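Local coordinates for CurH (Lyngbya majuscula, PDB 3KG7), which probably dehydrates beta-hydroxyacyl intermediates of curacin assembly, as the dehydratase domain of a polyketide synthase module, at residues T85-L90 against E114-H119; E179-E184 against T209-D214; D96-Q101 against V124-P129. All blocks are in the same frame, centred on the assembly; numbering follows the deposited sequence.

In the fold
The chain folds as a double hotdog, and the three contacts sample different depths of it. Contact 2, in the second hotdog, is the buried one: strand 181-186 meets the loop that follows helix 202-207, mainly through leucine, proline and serine. Contacts 1 and 3 share strand 117-124 in the first hotdog. Contact 1, at its beginning, is partly buried, reaches strand 86-92 past the intervening strand 101-109, and relies on arginine, tryptophan and acidic groups. Contact 3, at its far end, is a surface pairing with backbone bonds and a salt bridge. The centres of contacts 1 and 2 lie about 33 Å apart, on opposite sides of the chain's centre.

Contact 1: residues T85-L90 against E114-H119; sequences TRETQL and EEWQQH
Arg86 and Glu87 of strand 86-92 send their side chains toward residues 114-119, the first to Glu114 and Gln117, the second to the ring of Trp116. The two segments are not neighbours in the first hotdog sheet: strand 101-109 runs between them, and the CA atoms of Glu87 and Trp116 are 9.2 Å apart, so side chains do the bridging. Arg86 can be followed outward. Its CG lies beside the backbone N and anti to the carbonyl carbon (chi1 -67°), and the chain then bends at chi2 and chi3, which turns the guanidinium toward 114-119. CB, CG, CD and NE only carry it there, with no close partner in that segment. At the tip the branches part: NH1 bonds to Ser107 OG on the middle strand, which His119 NE2 also uses, while NH2 approaches Glu114 OE1 in a long salt bridge of 3.7 Å, at the edge and in the plane of the guanidinium. NH2 also lies 3.1 Å from Gln117 NE2, but both are donors and do not bond; guanidinium and amide planes are 64° apart.

The benzo end of Trp116 lies against strand 86-92, its CZ3 3.4 Å from Glu87 O. Its CH2 is 3.6 Å from Glu87 OE2, with carboxylate and ring planes nearly perpendicular (86°). Gln89 crosses the indole at about a right angle, NE2 3.9 Å from CH2, and its amide bonds to Glu17 O and Ala19 N of the second subunit. Arg86 and Glu87 thus find stronger partners on strand 101-109, Ser107 and Arg108, and Gln89 across the dimer interface; the two segments themselves share van der Waals contact with an aromatic ring, an unbonded approach to Gln117 and one long ion pair.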
ATOM      1  N   THR C  85       1.257  -5.061  20.007  1.00 80.86           N
ATOM      2  CA  THR C  85       1.690  -4.651  18.676  1.00 80.41           C
ATOM      3  C   THR C  85       0.557  -3.889  18.032  1.00 79.08           C
ATOM      4  O   THR C  85      -0.572  -4.354  18.014  1.00 81.77           O
ATOM      5  CB  THR C  85       2.032  -5.878  17.781  1.00 81.48           C
ATOM      6  OG1 THR C  85       3.262  -6.460  18.220  1.00 83.73           O
ATOM      7  CG2 THR C  85       2.169  -5.495  16.299  1.00 80.31           C
ATOM      8  N   ARG C  86       0.870  -2.714  17.510  1.00 77.53           N
ATOM      9  CA  ARG C  86      -0.091  -1.933  16.750  1.00 78.38           C
ATOM     10  C   ARG C  86       0.366  -1.778  15.310  1.00 78.99           C
ATOM     11  O   ARG C  86       1.436  -1.241  15.038  1.00 79.21           O
ATOM     12  CB  ARG C  86      -0.327  -0.569  17.410  1.00 78.84           C
ATOM     13  CG  ARG C  86      -1.011  -0.693  18.750  1.00 75.97           C
ATOM     14  CD  ARG C  86      -1.937   0.456  19.000  1.00 78.41           C
ATOM     15  NE  ARG C  86      -3.282  -0.022  19.286  1.00 78.05           N
ATOM     16  CZ  ARG C  86      -4.323   0.149  18.486  1.00 77.48           C
ATOM     17  NH1 ARG C  86      -4.206   0.813  17.345  1.00 76.69           N
ATOM     18  NH2 ARG C  86      -5.493  -0.338  18.839  1.00 80.28           N
ATOM     19  N   GLU C  87      -0.455  -2.288  14.403  1.00 79.08           N
ATOM     20  CA  GLU C  87      -0.266  -2.164  12.964  1.00 79.78           C
ATOM     21  C   GLU C  87      -0.500  -0.700  12.579  1.00 78.98           C
ATOM     22  O   GLU C  87      -1.620  -0.206  12.676  1.00 79.95           O
ATOM     23  CB  GLU C  87      -1.296  -3.067  12.295  1.00 79.52           C
ATOM     24  CG  GLU C  87      -1.163  -3.266  10.804  1.00 82.10           C
ATOM     25  CD  GLU C  87      -2.160  -4.295  10.277  1.00 81.71           C
ATOM     26  OE1 GLU C  87      -2.411  -5.299  10.987  1.00 83.43           O
ATOM     27  OE2 GLU C  87      -2.684  -4.103   9.160  1.00 80.00           O
ATOM     28  N   THR C  88       0.552  -0.009  12.154  1.00 78.00           N
ATOM     29  CA  THR C  88       0.492   1.435  11.961  1.00 78.96           C
ATOM     30  C   THR C  88       0.668   1.828  10.492  1.00 78.14           C
ATOM     31  O   THR C  88       1.439   1.207   9.774  1.00 78.80           O
ATOM     32  CB  THR C  88       1.553   2.115  12.840  1.00 80.23           C
ATOM     33  OG1 THR C  88       1.525   1.524  14.149  1.00 80.25           O
ATOM     34  CG2 THR C  88       1.295   3.603  12.960  1.00 79.40           C
ATOM     35  N   GLN C  89      -0.062   2.849  10.053  1.00 77.16           N
ATOM     36  CA  GLN C  89      -0.004   3.299   8.666  1.00 76.92           C
ATOM     37  C   GLN C  89       0.001   4.812   8.596  1.00 78.75           C
ATOM     38  O   GLN C  89      -0.909   5.462   9.119  1.00 80.29           O
ATOM     39  CB  GLN C  89      -1.186   2.750   7.865  1.00 74.10           C
ATOM     40  CG  GLN C  89      -1.086   1.266   7.551  1.00 73.58           C
ATOM     41  CD  GLN C  89      -2.074   0.805   6.498  1.00 72.19           C
ATOM     42  OE1 GLN C  89      -2.824   1.602   5.941  1.00 72.67           O
ATOM     43  NE2 GLN C  89      -2.082  -0.493   6.221  1.00 69.92           N
ATOM     44  N   LEU C  90       1.040   5.370   7.975  1.00 79.43           N
ATOM     45  CA  LEU C  90       1.090   6.796   7.678  1.00 79.12           C
ATOM     46  C   LEU C  90       0.785   6.946   6.197  1.00 81.78           C
ATOM     47  O   LEU C  90       1.497   6.389   5.353  1.00 85.38           O
ATOM     48  CB  LEU C  90       2.461   7.377   8.014  1.00 77.62           C
ATOM     49  CG  LEU C  90       2.652   8.886   7.827  1.00 79.12           C
ATOM     50  CD1 LEU C  90       3.729   9.421   8.766  1.00 77.20           C
ATOM     51  CD2 LEU C  90       2.984   9.239   6.375  1.00 78.78           C
ATOM     52  N   GLU C 114      -8.777  -5.113  15.169  1.00106.89           N
ATOM     53  CA  GLU C 114      -9.804  -4.174  15.625  1.00103.95           C
ATOM     54  C   GLU C 114     -10.090  -3.125  14.540  1.00 99.72           C
ATOM     55  O   GLU C 114      -9.535  -3.200  13.440  1.00100.09           O
ATOM     56  CB  GLU C 114      -9.322  -3.500  16.911  1.00105.01           C
ATOM     57  CG  GLU C 114     -10.423  -3.086  17.878  1.00106.69           C
ATOM     58  CD  GLU C 114      -9.881  -2.667  19.242  1.00107.14           C
ATOM     59  OE1 GLU C 114      -8.819  -1.995  19.296  1.00106.94           O
ATOM     60  OE2 GLU C 114     -10.524  -3.011  20.262  1.00106.26           O
ATOM     61  N   GLU C 115     -10.956  -2.156  14.837  1.00 93.27           N
ATOM     62  CA  GLU C 115     -11.214  -1.070  13.896  1.00 88.09           C
ATOM     63  C   GLU C 115     -10.093  -0.029  13.959  1.00 83.52           C
ATOM     64  O   GLU C 115      -9.503   0.202  15.023  1.00 80.84           O
ATOM     65  CB  GLU C 115     -12.590  -0.444  14.145  1.00 90.92           C
ATOM     66  CG  GLU C 115     -13.264   0.100  12.882  1.00 93.47           C
ATOM     67  CD  GLU C 115     -13.420  -0.954  11.789  1.00 95.32           C
ATOM     68  OE1 GLU C 115     -14.188  -1.926  11.996  1.00 94.54           O
ATOM     69  OE2 GLU C 115     -12.770  -0.801  10.725  1.00 94.55           O
ATOM     70  N   TRP C 116      -9.801   0.577  12.807  1.00 80.14           N
ATOM     71  CA  TRP C 116      -8.706   1.529  12.681  1.00 76.89           C
ATOM     72  C   TRP C 116      -8.973   2.793  13.495  1.00 77.56           C
ATOM     73  O   TRP C 116     -10.075   3.337  13.460  1.00 76.96           O
ATOM     74  CB  TRP C 116      -8.491   1.908  11.216  1.00 73.10           C
ATOM     75  CG  TRP C 116      -7.916   0.839  10.317  1.00 71.71           C
ATOM     76  CD1 TRP C 116      -8.602   0.083   9.409  1.00 71.56           C
ATOM     77  CD2 TRP C 116      -6.536   0.439  10.209  1.00 72.47           C
ATOM     78  NE1 TRP C 116      -7.742  -0.772   8.752  1.00 71.57           N
ATOM     79  CE2 TRP C 116      -6.471  -0.575   9.222  1.00 71.91           C
ATOM     80  CE3 TRP C 116      -5.350   0.838  10.847  1.00 71.94           C
ATOM     81  CZ2 TRP C 116      -5.264  -1.188   8.853  1.00 72.05           C
ATOM     82  CZ3 TRP C 116      -4.152   0.217  10.484  1.00 71.14           C
ATOM     83  CH2 TRP C 116      -4.122  -0.782   9.499  1.00 71.07           C
ATOM     84  N   GLN C 117      -7.949   3.247  14.214  1.00 77.74           N
ATOM     85  CA  GLN C 117      -8.014   4.446  15.034  1.00 78.49           C
ATOM     86  C   GLN C 117      -7.070   5.466  14.442  1.00 79.19           C
ATOM     87  O   GLN C 117      -5.938   5.137  14.113  1.00 80.48           O
ATOM     88  CB  GLN C 117      -7.570   4.131  16.464  1.00 79.22           C
ATOM     89  CG  GLN C 117      -8.390   3.049  17.181  1.00 81.77           C
ATOM     90  CD  GLN C 117      -7.956   2.841  18.632  1.00 82.38           C
ATOM     91  OE1 GLN C 117      -7.625   3.795  19.347  1.00 84.08           O
ATOM     92  NE2 GLN C 117      -7.965   1.592  19.072  1.00 83.11           N
ATOM     93  N   GLN C 118      -7.524   6.708  14.313  1.00 78.96           N
ATOM     94  CA  GLN C 118      -6.663   7.762  13.799  1.00 77.60           C
ATOM     95  C   GLN C 118      -5.925   8.461  14.938  1.00 77.83           C
ATOM     96  O   GLN C 118      -6.491   8.711  15.996  1.00 79.98           O
ATOM     97  CB  GLN C 118      -7.461   8.758  12.957  1.00 75.96           C
ATOM     98  CG  GLN C 118      -6.608   9.499  11.917  1.00 78.55           C
ATOM     99  CD  GLN C 118      -7.344  10.636  11.230  1.00 77.60           C
ATOM    100  OE1 GLN C 118      -8.556  10.567  11.014  1.00 78.13           O
ATOM    101  NE2 GLN C 118      -6.609  11.695  10.883  1.00 76.43           N
ATOM    102  N   HIS C 119      -4.659   8.773  14.712  1.00 77.88           N
ATOM    103  CA  HIS C 119      -3.848   9.415  15.728  1.00 77.73           C
ATOM    104  C   HIS C 119      -3.441  10.835  15.341  1.00 79.52           C
ATOM    105  O   HIS C 119      -3.262  11.698  16.214  1.00 81.10           O
ATOM    106  CB  HIS C 119      -2.637   8.545  16.047  1.00 75.24           C
ATOM    107  CG  HIS C 119      -3.003   7.155  16.458  1.00 74.20           C
ATOM    108  ND1 HIS C 119      -3.620   6.872  17.660  1.00 73.63           N
ATOM    109  CD2 HIS C 119      -2.858   5.970  15.821  1.00 72.78           C
ATOM    110  CE1 HIS C 119      -3.835   5.573  17.745  1.00 74.05           C
ATOM    111  NE2 HIS C 119      -3.378   5.003  16.644  1.00 74.82           N
TER

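Contact 2: residues E179-E184 against T209-D214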
ATOM      1  N   GLU C 179      10.243  36.068  31.294  1.00 95.66           N
ATOM      2  CA  GLU C 179       9.576  36.149  29.999  1.00 95.25           C
ATOM      3  C   GLU C 179      10.014  35.068  29.006  1.00 93.85           C
ATOM      4  O   GLU C 179       9.266  34.733  28.085  1.00 93.91           O
ATOM      5  CB  GLU C 179       9.761  37.542  29.391  1.00 95.72           C
ATOM      6  CG  GLU C 179       9.058  38.641  30.178  1.00 97.83           C
ATOM      7  CD  GLU C 179       9.124  40.004  29.499  1.00 98.61           C
ATOM      8  OE1 GLU C 179       9.584  40.972  30.145  1.00 98.22           O
ATOM      9  OE2 GLU C 179       8.715  40.110  28.322  1.00100.13           O
ATOM     10  N   THR C 180      11.218  34.524  29.194  1.00 92.51           N
ATOM     11  CA  THR C 180      11.790  33.552  28.249  1.00 91.02           C
ATOM     12  C   THR C 180      12.235  32.237  28.909  1.00 90.09           C
ATOM     13  O   THR C 180      12.411  32.174  30.130  1.00 89.89           O
ATOM     14  CB  THR C 180      12.989  34.154  27.452  1.00 91.33           C
ATOM     15  OG1 THR C 180      13.997  34.619  28.359  1.00 91.60           O
ATOM     16  CG2 THR C 180      12.540  35.311  26.565  1.00 91.13           C
ATOM     17  N   SER C 181      12.405  31.195  28.090  1.00 88.56           N
ATOM     18  CA  SER C 181      12.960  29.913  28.538  1.00 86.51           C
ATOM     19  C   SER C 181      13.902  29.330  27.491  1.00 85.69           C
ATOM     20  O   SER C 181      13.735  29.579  26.295  1.00 86.59           O
ATOM     21  CB  SER C 181      11.848  28.907  28.859  1.00 86.42           C
ATOM     22  OG  SER C 181      11.201  28.438  27.686  1.00 86.94           O
ATOM     23  N   LEU C 182      14.883  28.548  27.939  1.00 84.67           N
ATOM     24  CA  LEU C 182      15.823  27.891  27.023  1.00 83.55           C
ATOM     25  C   LEU C 182      16.206  26.475  27.460  1.00 83.56           C
ATOM     26  O   LEU C 182      16.570  26.254  28.618  1.00 84.40           O
ATOM     27  CB  LEU C 182      17.087  28.743  26.846  1.00 82.85           C
ATOM     28  CG  LEU C 182      18.130  28.302  25.807  1.00 82.29           C
ATOM     29  CD1 LEU C 182      17.672  28.598  24.382  1.00 81.62           C
ATOM     30  CD2 LEU C 182      19.467  28.973  26.087  1.00 82.26           C
ATOM     31  N   LEU C 183      16.131  25.531  26.521  1.00 83.23           N
ATOM     32  CA  LEU C 183      16.541  24.142  26.753  1.00 82.93           C
ATOM     33  C   LEU C 183      17.737  23.759  25.880  1.00 83.03           C
ATOM     34  O   LEU C 183      17.731  23.994  24.669  1.00 81.42           O
ATOM     35  CB  LEU C 183      15.386  23.173  26.458  1.00 82.49           C
ATOM     36  CG  LEU C 183      14.163  23.114  27.379  1.00 82.57           C
ATOM     37  CD1 LEU C 183      13.023  22.342  26.731  1.00 80.70           C
ATOM     38  CD2 LEU C 183      14.516  22.499  28.718  1.00 82.47           C
ATOM     39  N   GLU C 184      18.758  23.169  26.497  1.00 83.40           N
ATOM     40  CA  GLU C 184      19.871  22.582  25.751  1.00 84.25           C
ATOM     41  C   GLU C 184      19.580  21.100  25.531  1.00 85.23           C
ATOM     42  O   GLU C 184      19.433  20.341  26.495  1.00 86.23           O
ATOM     43  CB  GLU C 184      21.197  22.779  26.494  1.00 83.87           C
ATOM     44  CG  GLU C 184      22.427  22.247  25.757  1.00 83.95           C
ATOM     45  CD  GLU C 184      23.731  22.537  26.486  1.00 84.71           C
ATOM     46  OE1 GLU C 184      24.029  23.727  26.737  1.00 85.36           O
ATOM     47  OE2 GLU C 184      24.464  21.574  26.801  1.00 85.12           O
ATOM     48  N   THR C 209       9.467  20.746  23.508  1.00 80.32           N
ATOM     49  CA  THR C 209       8.172  21.199  23.967  1.00 80.30           C
ATOM     50  C   THR C 209       8.086  21.164  25.483  1.00 81.04           C
ATOM     51  O   THR C 209       7.039  21.480  26.061  1.00 83.45           O
ATOM     52  CB  THR C 209       7.061  20.321  23.380  1.00 80.04           C
ATOM     53  OG1 THR C 209       7.086  19.042  24.015  1.00 81.63           O
ATOM     54  CG2 THR C 209       7.248  20.142  21.878  1.00 79.66           C
ATOM     55  N   ARG C 210       9.199  20.804  26.123  1.00 80.02           N
ATOM     56  CA  ARG C 210       9.211  20.497  27.554  1.00 79.77           C
ATOM     57  C   ARG C 210       9.311  21.694  28.510  1.00 81.28           C
ATOM     58  O   ARG C 210       9.214  21.514  29.722  1.00 83.93           O
ATOM     59  CB  ARG C 210      10.316  19.485  27.869  1.00 77.19           C
ATOM     60  CG  ARG C 210      10.021  18.085  27.387  1.00 75.94           C
ATOM     61  CD  ARG C 210      11.200  17.161  27.605  1.00 76.07           C
ATOM     62  NE  ARG C 210      11.059  15.929  26.826  1.00 77.70           N
ATOM     63  CZ  ARG C 210      11.965  14.951  26.773  1.00 77.57           C
ATOM     64  NH1 ARG C 210      13.100  15.035  27.456  1.00 77.41           N
ATOM     65  NH2 ARG C 210      11.739  13.882  26.024  1.00 76.24           N
ATOM     66  N   LEU C 211       9.508  22.905  27.984  1.00 81.15           N
ATOM     67  CA  LEU C 211       9.671  24.077  28.855  1.00 80.38           C
ATOM     68  C   LEU C 211       9.077  25.373  28.307  1.00 83.14           C
ATOM     69  O   LEU C 211       9.153  25.668  27.108  1.00 83.68           O
ATOM     70  CB  LEU C 211      11.145  24.287  29.236  1.00 78.74           C
ATOM     71  CG  LEU C 211      11.531  25.402  30.220  1.00 77.92           C
ATOM     72  CD1 LEU C 211      10.945  25.182  31.612  1.00 75.44           C
ATOM     73  CD2 LEU C 211      13.041  25.547  30.302  1.00 77.39           C
ATOM     74  N   THR C 212       8.501  26.140  29.229  1.00 86.25           N
ATOM     75  CA  THR C 212       7.891  27.427  28.958  1.00 88.04           C
ATOM     76  C   THR C 212       8.281  28.307  30.141  1.00 89.24           C
ATOM     77  O   THR C 212       8.445  27.783  31.246  1.00 90.12           O
ATOM     78  CB  THR C 212       6.352  27.303  28.917  1.00 89.65           C
ATOM     79  OG1 THR C 212       5.974  25.994  28.473  1.00 90.64           O
ATOM     80  CG2 THR C 212       5.750  28.334  27.981  1.00 92.11           C
ATOM     81  N   PRO C 213       8.451  29.636  29.924  1.00 90.20           N
ATOM     82  CA  PRO C 213       8.701  30.605  31.008  1.00 90.10           C
ATOM     83  C   PRO C 213       7.871  30.376  32.283  1.00 91.16           C
ATOM     84  O   PRO C 213       8.332  30.678  33.391  1.00 90.06           O
ATOM     85  CB  PRO C 213       8.309  31.941  30.370  1.00 89.29           C
ATOM     86  CG  PRO C 213       8.602  31.762  28.934  1.00 88.02           C
ATOM     87  CD  PRO C 213       8.447  30.301  28.605  1.00 89.44           C
ATOM     88  N   ASP C 214       6.668  29.828  32.109  1.00 92.70           N
ATOM     89  CA  ASP C 214       5.705  29.645  33.191  1.00 93.25           C
ATOM     90  C   ASP C 214       5.320  28.176  33.387  1.00 93.58           C
ATOM     91  O   ASP C 214       4.139  27.846  33.488  1.00 92.72           O
ATOM     92  CB  ASP C 214       4.451  30.475  32.895  1.00 93.73           C
ATOM     93  CG  ASP C 214       3.769  30.062  31.596  1.00 93.60           C
ATOM     94  OD1 ASP C 214       4.417  30.100  30.526  1.00 93.42           O
ATOM     95  OD2 ASP C 214       2.580  29.692  31.653  1.00 93.07           O
TER
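Leu183 and Leu211 pack closely where strand 181-186 of the second hotdog meets the loop that follows helix 202-207. The loop runs roughly against the strand, at 153° between end-to-end directions, and what passes between the two is side-chain contact, not a ladder of backbone bonds. The leucines cross obliquely. Leu211 directs its branch to the strand because CG is anti to the backbone N (chi1 -176°); its CB lies 3.7 Å from Leu183 CD1, while Leu211 CD2 lies 3.7 Å from Leu183 CD2. Leu211 CG also rests 3.8 Å from Ser181 CB, so the side chain of Leu211 sits between two residues that point the same way from the strand. Leu183 CD1 also reaches Arg210 CB at 4.1 Å. Arg210 then leads away from the strand: its NH1 bonds to Leu168 O, and its guanidinium makes a cation-pi contact with Tyr164.

The close packing continues at Ser181, whose OG lies 3.4 Å from Pro213 CD and makes a weak hydrogen bond to Leu211 O at 3.5 Å. Val248 on strand 243-255 packs on both Ser181 and Pro213. The looser, solvent side begins at Glu179 and Thr180, whose CB atoms are directed away from the loop. Here the proline ring presents CG to the backbone at Glu179 O, 3.2 Å away, whereas the Glu179 side chain is exposed to solvent. Between these two segments the union is thus chiefly apolar, resting on leucine methyls and a rigid proline ring, with one weak polar link; firmer bonds to the loop backbone come from Tyr157 OH, at Arg210 O, and Tyr263 OH, at Thr209 O.

Contact 3: residues D96-Q101 against V124-P129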
ATOM      1  N   ASP C  96      -2.389  18.114  -4.010  1.00 85.45           N
ATOM      2  CA  ASP C  96      -3.612  18.682  -4.569  1.00 86.78           C
ATOM      3  C   ASP C  96      -3.333  19.827  -5.559  1.00 88.27           C
ATOM      4  O   ASP C  96      -2.193  20.024  -5.987  1.00 88.48           O
ATOM      5  CB  ASP C  96      -4.562  19.113  -3.437  1.00 84.63           C
ATOM      6  CG  ASP C  96      -4.007  20.254  -2.584  1.00 84.26           C
ATOM      7  OD1 ASP C  96      -4.237  20.252  -1.363  1.00 83.75           O
ATOM      8  OD2 ASP C  96      -3.362  21.174  -3.122  1.00 85.78           O
ATOM      9  N   ASN C  97      -4.375  20.575  -5.911  1.00 89.82           N
ATOM     10  CA  ASN C  97      -4.260  21.703  -6.826  1.00 90.86           C
ATOM     11  C   ASN C  97      -3.342  22.812  -6.327  1.00 91.01           C
ATOM     12  O   ASN C  97      -2.616  23.409  -7.115  1.00 90.52           O
ATOM     13  CB  ASN C  97      -5.648  22.251  -7.154  1.00 92.59           C
ATOM     14  CG  ASN C  97      -6.561  21.194  -7.763  1.00 94.21           C
ATOM     15  OD1 ASN C  97      -6.143  20.053  -7.993  1.00 94.46           O
ATOM     16  ND2 ASN C  97      -7.814  21.569  -8.027  1.00 93.86           N
ATOM     17  N   VAL C  98      -3.369  23.077  -5.023  1.00 92.44           N
ATOM     18  CA  VAL C  98      -2.462  24.059  -4.421  1.00 94.27           C
ATOM     19  C   VAL C  98      -1.084  23.433  -4.165  1.00 92.89           C
ATOM     20  O   VAL C  98      -0.136  24.124  -3.805  1.00 92.08           O
ATOM     21  CB  VAL C  98      -3.022  24.670  -3.110  1.00 95.82           C
ATOM     22  CG1 VAL C  98      -2.453  26.078  -2.894  1.00 96.36           C
ATOM     23  CG2 VAL C  98      -4.543  24.729  -3.144  1.00 97.65           C
ATOM     24  N   GLY C  99      -0.986  22.123  -4.368  1.00 91.46           N
ATOM     25  CA  GLY C  99       0.271  21.403  -4.220  1.00 89.99           C
ATOM     26  C   GLY C  99       0.569  20.929  -2.811  1.00 89.22           C
ATOM     27  O   GLY C  99       1.684  20.497  -2.536  1.00 89.13           O
ATOM     28  N   LYS C 100      -0.422  21.023  -1.924  1.00 87.59           N
ATOM     29  CA  LYS C 100      -0.327  20.529  -0.549  1.00 86.64           C
ATOM     30  C   LYS C 100      -0.527  19.013  -0.500  1.00 85.51           C
ATOM     31  O   LYS C 100      -1.316  18.459  -1.270  1.00 85.55           O
ATOM     32  CB  LYS C 100      -1.415  21.153   0.327  1.00 87.27           C
ATOM     33  CG  LYS C 100      -1.346  22.649   0.539  1.00 89.42           C
ATOM     34  CD  LYS C 100      -2.282  23.048   1.662  1.00 89.08           C
ATOM     35  CE  LYS C 100      -2.802  24.462   1.486  1.00 90.81           C
ATOM     36  NZ  LYS C 100      -1.876  25.462   2.066  1.00 91.99           N
ATOM     37  N   GLN C 101       0.178  18.351   0.418  1.00 82.66           N
ATOM     38  CA  GLN C 101       0.035  16.905   0.618  1.00 81.09           C
ATOM     39  C   GLN C 101      -0.590  16.641   1.982  1.00 81.98           C
ATOM     40  O   GLN C 101      -0.017  16.986   3.023  1.00 83.59           O
ATOM     41  CB  GLN C 101       1.389  16.185   0.532  1.00 79.06           C
ATOM     42  CG  GLN C 101       2.095  16.261  -0.811  1.00 76.98           C
ATOM     43  CD  GLN C 101       3.592  15.964  -0.700  1.00 78.34           C
ATOM     44  OE1 GLN C 101       4.053  14.866  -1.043  1.00 79.32           O
ATOM     45  NE2 GLN C 101       4.352  16.934  -0.202  1.00 76.93           N
ATOM     46  N   VAL C 124       1.455  18.856   4.549  1.00 84.56           N
ATOM     47  CA  VAL C 124       2.759  19.335   4.132  1.00 84.28           C
ATOM     48  C   VAL C 124       2.501  20.569   3.272  1.00 84.92           C
ATOM     49  O   VAL C 124       1.738  20.503   2.308  1.00 86.32           O
ATOM     50  CB  VAL C 124       3.494  18.251   3.327  1.00 83.29           C
ATOM     51  CG1 VAL C 124       4.912  18.694   2.963  1.00 81.58           C
ATOM     52  CG2 VAL C 124       3.533  16.966   4.121  1.00 82.15           C
ATOM     53  N   SER C 125       3.101  21.697   3.637  1.00 86.20           N
ATOM     54  CA  SER C 125       2.964  22.927   2.861  1.00 87.04           C
ATOM     55  C   SER C 125       3.573  22.756   1.463  1.00 86.07           C
ATOM     56  O   SER C 125       4.545  22.019   1.303  1.00 88.13           O
ATOM     57  CB  SER C 125       3.632  24.088   3.598  1.00 88.07           C
ATOM     58  OG  SER C 125       3.364  25.333   2.966  1.00 91.59           O
ATOM     59  N   GLU C 126       2.997  23.411   0.455  1.00 74.52           N
ATOM     60  CA  GLU C 126       3.580  23.381  -0.893  1.00 64.74           C
ATOM     61  C   GLU C 126       4.758  24.339  -0.977  1.00 60.28           C
ATOM     62  O   GLU C 126       5.503  24.342  -1.962  1.00 58.15           O
ATOM     63  CB  GLU C 126       2.546  23.706  -1.977  1.00 62.81           C
ATOM     64  CG  GLU C 126       2.162  25.180  -2.104  1.00 62.67           C
ATOM     65  CD  GLU C 126       1.041  25.599  -1.163  1.00 62.77           C
ATOM     66  OE1 GLU C 126       0.471  24.720  -0.478  1.00 62.39           O
ATOM     67  OE2 GLU C 126       0.731  26.812  -1.113  1.00 60.62           O
ATOM     68  N   ASN C 127       4.915  25.148   0.068  1.00 54.81           N
ATOM     69  CA  ASN C 127       5.970  26.141   0.123  1.00 53.17           C
ATOM     70  C   ASN C 127       7.029  25.824   1.150  1.00 51.44           C
ATOM     71  O   ASN C 127       6.746  25.821   2.348  1.00 54.61           O
ATOM     72  CB  ASN C 127       5.399  27.534   0.406  1.00 51.59           C
ATOM     73  CG  ASN C 127       4.936  28.226  -0.840  1.00 48.83           C
ATOM     74  OD1 ASN C 127       5.749  28.588  -1.692  1.00 49.56           O
ATOM     75  ND2 ASN C 127       3.624  28.414  -0.963  1.00 47.53           N
ATOM     76  N   PRO C 128       8.262  25.571   0.685  1.00 50.02           N
ATOM     77  CA  PRO C 128       9.414  25.540   1.573  1.00 48.07           C
ATOM     78  C   PRO C 128       9.388  26.764   2.484  1.00 47.94           C
ATOM     79  O   PRO C 128       9.106  27.865   2.013  1.00 48.68           O
ATOM     80  CB  PRO C 128      10.604  25.638   0.604  1.00 48.15           C
ATOM     81  CG  PRO C 128      10.000  25.939  -0.760  1.00 49.76           C
ATOM     82  CD  PRO C 128       8.654  25.314  -0.707  1.00 50.15           C
ATOM     83  N   PRO C 129       9.661  26.581   3.787  1.00 47.56           N
ATOM     84  CA  PRO C 129       9.686  27.755   4.644  1.00 46.23           C
ATOM     85  C   PRO C 129      10.703  28.759   4.126  1.00 48.39           C
ATOM     86  O   PRO C 129      11.662  28.362   3.449  1.00 44.35           O
ATOM     87  CB  PRO C 129      10.144  27.200   6.003  1.00 45.15           C
ATOM     88  CG  PRO C 129      10.708  25.847   5.716  1.00 44.75           C
ATOM     89  CD  PRO C 129       9.960  25.345   4.531  1.00 45.69           C
TER
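Gln101 and Val124 form an antiparallel hydrogen-bonded pair at the surface of the first hotdog, where strand 101-109 begins and strand 117-124 ends. Beyond the pair, residues 96-100 fit a type I turn followed by a G1 bulge at Gly99, whose left-handed backbone would jam a side chain against the preceding carbonyl. The side chains of Gln101 and Val124 lie on the same face of the sheet, slanted against each other. Gln101 NE2 comes alongside the valine branch at 3.7 Å from CG1, the methyl set anti to its own backbone N; Val124 also packs on Thr58 and Val62 of helix 52-62.

Glu126 is turned back over residues 98-100. Its CG sits between backbone N and carbonyl carbon (chi1 76°), and a bend at chi2 lays the carboxylate between Val98 and Lys100. OE2 faces the Val98 methyl CG1 at 3.7 Å. OE1 is on the lysine side, and the Lys100 chain passes it at a slant before bending at chi4, which brings NZ to 3.5 Å from OE1 as a salt bridge. The same ammonium group has a second anionic partner, Glu69 on strand 66-73. With an alanine in place of Glu126, Lys100 NZ would probably keep Glu69 but lose one of these two carboxylates, and Val98 CG1 would lose the cover that OE2 gives it.

On the turn side the backbone N of Lys100 is held by Asp96 OD2 at 3.2 Å, the donor standing above the carboxylate plane. Asn127 N likewise bonds to Ser125 OG in an ST turn. At the bridge itself, Val124 N reaches Gln101 O at 2.8 Å, and Gln101 N reaches Val124 O at 3.3 Å.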